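Local atomic coordinates of putative polyphosphate kinase 2 (Pseudomonas aeruginosa PAO1, PDB entry 3CZP), a protein that uses inorganic polyphosphate as phosphate donor to convert AMP to ADP and, less efficiently, GMP to GDP, with magnesium as cofactor. Residues Arg318-Ala323 / Val480-Thr485. Sequence-based numbering, arbitrary orientation.
Sequences RRVTDA and VKVLRT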
ATOM      1  N   ARG A 318      -1.090  25.974  -6.058  1.00 29.64           N
ATOM      2  CA  ARG A 318      -2.509  26.086  -6.362  1.00 30.54           C
ATOM      3  C   ARG A 318      -2.785  26.775  -7.707  1.00 29.95           C
ATOM      4  O   ARG A 318      -3.812  26.521  -8.321  1.00 28.98           O
ATOM      5  CB  ARG A 318      -3.292  26.793  -5.250  1.00 31.10           C
ATOM      6  CG  ARG A 318      -4.748  26.209  -5.078  1.00 31.54           C
ATOM      7  CD  ARG A 318      -5.725  27.244  -4.622  1.00 33.53           C
ATOM      8  NE  ARG A 318      -5.960  28.269  -5.644  1.00 37.13           N
ATOM      9  CZ  ARG A 318      -6.509  29.457  -5.414  1.00 37.54           C
ATOM     10  NH1 ARG A 318      -6.892  29.828  -4.191  1.00 41.48           N
ATOM     11  NH2 ARG A 318      -6.667  30.307  -6.414  1.00 37.24           N
ATOM     12  N   ARG A 319      -1.900  27.670  -8.143  1.00 29.76           N
ATOM     13  CA  ARG A 319      -2.071  28.284  -9.471  1.00 29.83           C
ATOM     14  C   ARG A 319      -1.834  27.240 -10.608  1.00 29.01           C
ATOM     15  O   ARG A 319      -2.360  27.387 -11.726  1.00 27.46           O
ATOM     16  CB  ARG A 319      -1.189  29.514  -9.642  1.00 29.86           C
ATOM     17  CG  ARG A 319      -1.499  30.727  -8.699  1.00 31.51           C
ATOM     18  CD  ARG A 319      -2.975  30.901  -8.503  1.00 33.39           C
ATOM     19  NE  ARG A 319      -3.306  31.866  -7.463  1.00 35.13           N
ATOM     20  CZ  ARG A 319      -3.240  31.649  -6.149  1.00 35.69           C
ATOM     21  NH1 ARG A 319      -2.858  30.480  -5.659  1.00 36.71           N
ATOM     22  NH2 ARG A 319      -3.583  32.621  -5.316  1.00 34.34           N
ATOM     23  N   VAL A 320      -1.057  26.201 -10.315  1.00 28.68           N
ATOM     24  CA  VAL A 320      -0.930  25.051 -11.239  1.00 29.58           C
ATOM     25  C   VAL A 320      -2.223  24.236 -11.200  1.00 29.51           C
ATOM     26  O   VAL A 320      -2.785  23.903 -12.241  1.00 32.04           O
ATOM     27  CB  VAL A 320       0.278  24.150 -10.842  1.00 29.80           C
ATOM     28  CG1 VAL A 320       0.330  22.813 -11.672  1.00 28.11           C
ATOM     29  CG2 VAL A 320       1.558  24.962 -10.966  1.00 29.81           C
ATOM     30  N   THR A 321      -2.712  23.922 -10.011  1.00 30.06           N
ATOM     31  CA  THR A 321      -3.901  23.056  -9.898  1.00 29.82           C
ATOM     32  C   THR A 321      -5.117  23.756 -10.497  1.00 29.97           C
ATOM     33  O   THR A 321      -5.973  23.086 -11.055  1.00 30.39           O
ATOM     34  CB  THR A 321      -4.203  22.547  -8.409  1.00 28.22           C
ATOM     35  OG1 THR A 321      -4.419  23.635  -7.534  1.00 29.67           O
ATOM     36  CG2 THR A 321      -3.055  21.723  -7.845  1.00 29.65           C
ATOM     37  N   ASP A 322      -5.174  25.089 -10.358  1.00 29.29           N
ATOM     38  CA  ASP A 322      -6.272  25.938 -10.883  1.00 30.03           C
ATOM     39  C   ASP A 322      -6.457  25.763 -12.372  1.00 30.05           C
ATOM     40  O   ASP A 322      -7.555  25.938 -12.889  1.00 30.87           O
ATOM     41  CB  ASP A 322      -5.982  27.419 -10.590  1.00 30.13           C
ATOM     42  CG  ASP A 322      -6.379  27.872  -9.157  1.00 31.92           C
ATOM     43  OD1 ASP A 322      -6.963  27.100  -8.361  1.00 34.50           O
ATOM     44  OD2 ASP A 322      -6.128  29.069  -8.841  1.00 29.15           O
ATOM     45  N   ALA A 323      -5.364  25.436 -13.065  1.00 29.60           N
ATOM     46  CA  ALA A 323      -5.359  25.146 -14.485  1.00 29.48           C
ATOM     47  C   ALA A 323      -6.072  23.826 -14.867  1.00 29.15           C
ATOM     48  O   ALA A 323      -6.508  23.661 -15.994  1.00 29.55           O
ATOM     49  CB  ALA A 323      -3.892  25.115 -15.000  1.00 28.81           C
ATOM     50  N   VAL A 480       4.024  32.555 -12.231  1.00 31.20           N
ATOM     51  CA  VAL A 480       4.075  32.440 -13.689  1.00 31.08           C
ATOM     52  C   VAL A 480       5.297  31.647 -14.117  1.00 30.92           C
ATOM     53  O   VAL A 480       5.220  30.811 -14.987  1.00 30.91           O
ATOM     54  CB  VAL A 480       4.028  33.853 -14.364  1.00 31.78           C
ATOM     55  CG1 VAL A 480       4.204  33.723 -15.855  1.00 30.02           C
ATOM     56  CG2 VAL A 480       2.693  34.554 -13.972  1.00 28.76           C
ATOM     57  N   LYS A 481       6.426  31.888 -13.477  1.00 31.42           N
ATOM     58  CA  LYS A 481       7.649  31.135 -13.754  1.00 30.99           C
ATOM     59  C   LYS A 481       7.487  29.605 -13.504  1.00 30.72           C
ATOM     60  O   LYS A 481       7.921  28.776 -14.311  1.00 29.48           O
ATOM     61  CB  LYS A 481       8.798  31.723 -12.936  1.00 31.39           C
ATOM     62  CG  LYS A 481      10.091  30.997 -13.083  1.00 31.23           C
ATOM     63  CD  LYS A 481      11.257  31.769 -12.535  1.00 31.76           C
ATOM     64  CE  LYS A 481      12.609  31.114 -12.940  1.00 34.10           C
ATOM     65  NZ  LYS A 481      13.758  32.063 -12.853  1.00 32.72           N
ATOM     66  N   VAL A 482       6.786  29.248 -12.433  1.00 30.00           N
ATOM     67  CA  VAL A 482       6.519  27.843 -12.111  1.00 29.47           C
ATOM     68  C   VAL A 482       5.704  27.210 -13.235  1.00 28.75           C
ATOM     69  O   VAL A 482       6.067  26.155 -13.780  1.00 27.45           O
ATOM     70  CB  VAL A 482       5.775  27.703 -10.721  1.00 29.03           C
ATOM     71  CG1 VAL A 482       5.140  26.347 -10.598  1.00 29.91           C
ATOM     72  CG2 VAL A 482       6.749  27.954  -9.529  1.00 27.82           C
ATOM     73  N   LEU A 483       4.615  27.877 -13.601  1.00 28.15           N
ATOM     74  CA  LEU A 483       3.758  27.368 -14.662  1.00 28.37           C
ATOM     75  C   LEU A 483       4.557  27.304 -15.976  1.00 29.29           C
ATOM     76  O   LEU A 483       4.580  26.271 -16.630  1.00 29.91           O
ATOM     77  CB  LEU A 483       2.508  28.232 -14.831  1.00 28.97           C
ATOM     78  CG  LEU A 483       1.277  27.889 -13.974  1.00 29.31           C
ATOM     79  CD1 LEU A 483       0.491  29.155 -13.744  1.00 27.02           C
ATOM     80  CD2 LEU A 483       0.403  26.835 -14.633  1.00 28.10           C
ATOM     81  N   ARG A 484       5.255  28.379 -16.325  1.00 28.26           N
ATOM     82  CA  ARG A 484       5.983  28.393 -17.606  1.00 28.43           C
ATOM     83  C   ARG A 484       7.020  27.263 -17.715  1.00 27.72           C
ATOM     84  O   ARG A 484       7.187  26.677 -18.773  1.00 26.09           O
ATOM     85  CB  ARG A 484       6.676  29.689 -17.802  1.00 27.67           C
ATOM     86  CG  ARG A 484       7.188  29.917 -19.207  1.00 29.63           C
ATOM     87  CD  ARG A 484       7.806  31.293 -19.305  1.00 28.59           C
ATOM     88  NE  ARG A 484       6.848  32.385 -19.403  1.00 29.75           N
ATOM     89  CZ  ARG A 484       6.716  33.399 -18.531  1.00 29.33           C
ATOM     90  NH1 ARG A 484       5.836  34.357 -18.773  1.00 23.73           N
ATOM     91  NH2 ARG A 484       7.418  33.435 -17.391  1.00 30.25           N
ATOM     92  N   THR A 485       7.710  26.988 -16.611  1.00 28.11           N
ATOM     93  CA  THR A 485       8.694  25.925 -16.559  1.00 28.00           C
ATOM     94  C   THR A 485       8.094  24.547 -16.775  1.00 29.41           C
ATOM     95  O   THR A 485       8.640  23.713 -17.538  1.00 30.89           O
ATOM     96  CB  THR A 485       9.449  25.898 -15.230  1.00 28.77           C
ATOM     97  OG1 THR A 485      10.073  27.164 -14.981  1.00 22.96           O
ATOM     98  CG2 THR A 485      10.527  24.779 -15.259  1.00 26.61           C
TER
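Leu483, on helix 475-496, lays its forked end against helix 313-321, touching Arg319 and Val320. Its CB is still too distant to join in. With chi1 at -88°, CG lies beside the backbone N and opposite the carbonyl carbon, which carries the branch point across to Val320, where Leu483 CG is 4.2 Å from Val320 CG2. Beyond CG both methyls border the carbonyl oxygen of Arg319, CD1 on the Arg319 CB side and CD2 on the Val320 CA side. Leu483 CD1 is 3.9 Å from Arg319 O. Leu483 CD2 is 4.1 Å from Val320 CA; Ala323 CB is at the margin, 4.6 Å from Leu483 CD2.

The same Val320 methyl also meets Val482: the side chains cross at about a right angle, with Val320 CG2 3.9 Å from Val482 CG1. With chi1 at 172°, Val320 CG1 is anti to the backbone N and CG2 lies beside it, on the side facing helix 475-496. Val482 also touches Phe409 of strand 404-412, and Leu483 rests on Leu280 of helix 273-292.

Charge is kept to the side. Although Arg319 CB points at the contact, its guanidinium leads away and lies face-on over NH2 of Arg318. Arg318 NH2 is 2.8 Å from Asp322 OD2 in a salt bridge, in the guanidinium plane and on the syn lone pair, which probably eases the crowding of like charges.

In this P-loop NTPase-type fold, the helix after strand 300-307 packs against the C-terminal helix of the second PPK2 domain. The side-chain contacts are apolar and rest on van der Waals packing, while the polar atom they border, Arg319 O, is satisfied by a hydrogen bond from Gln284 NE2.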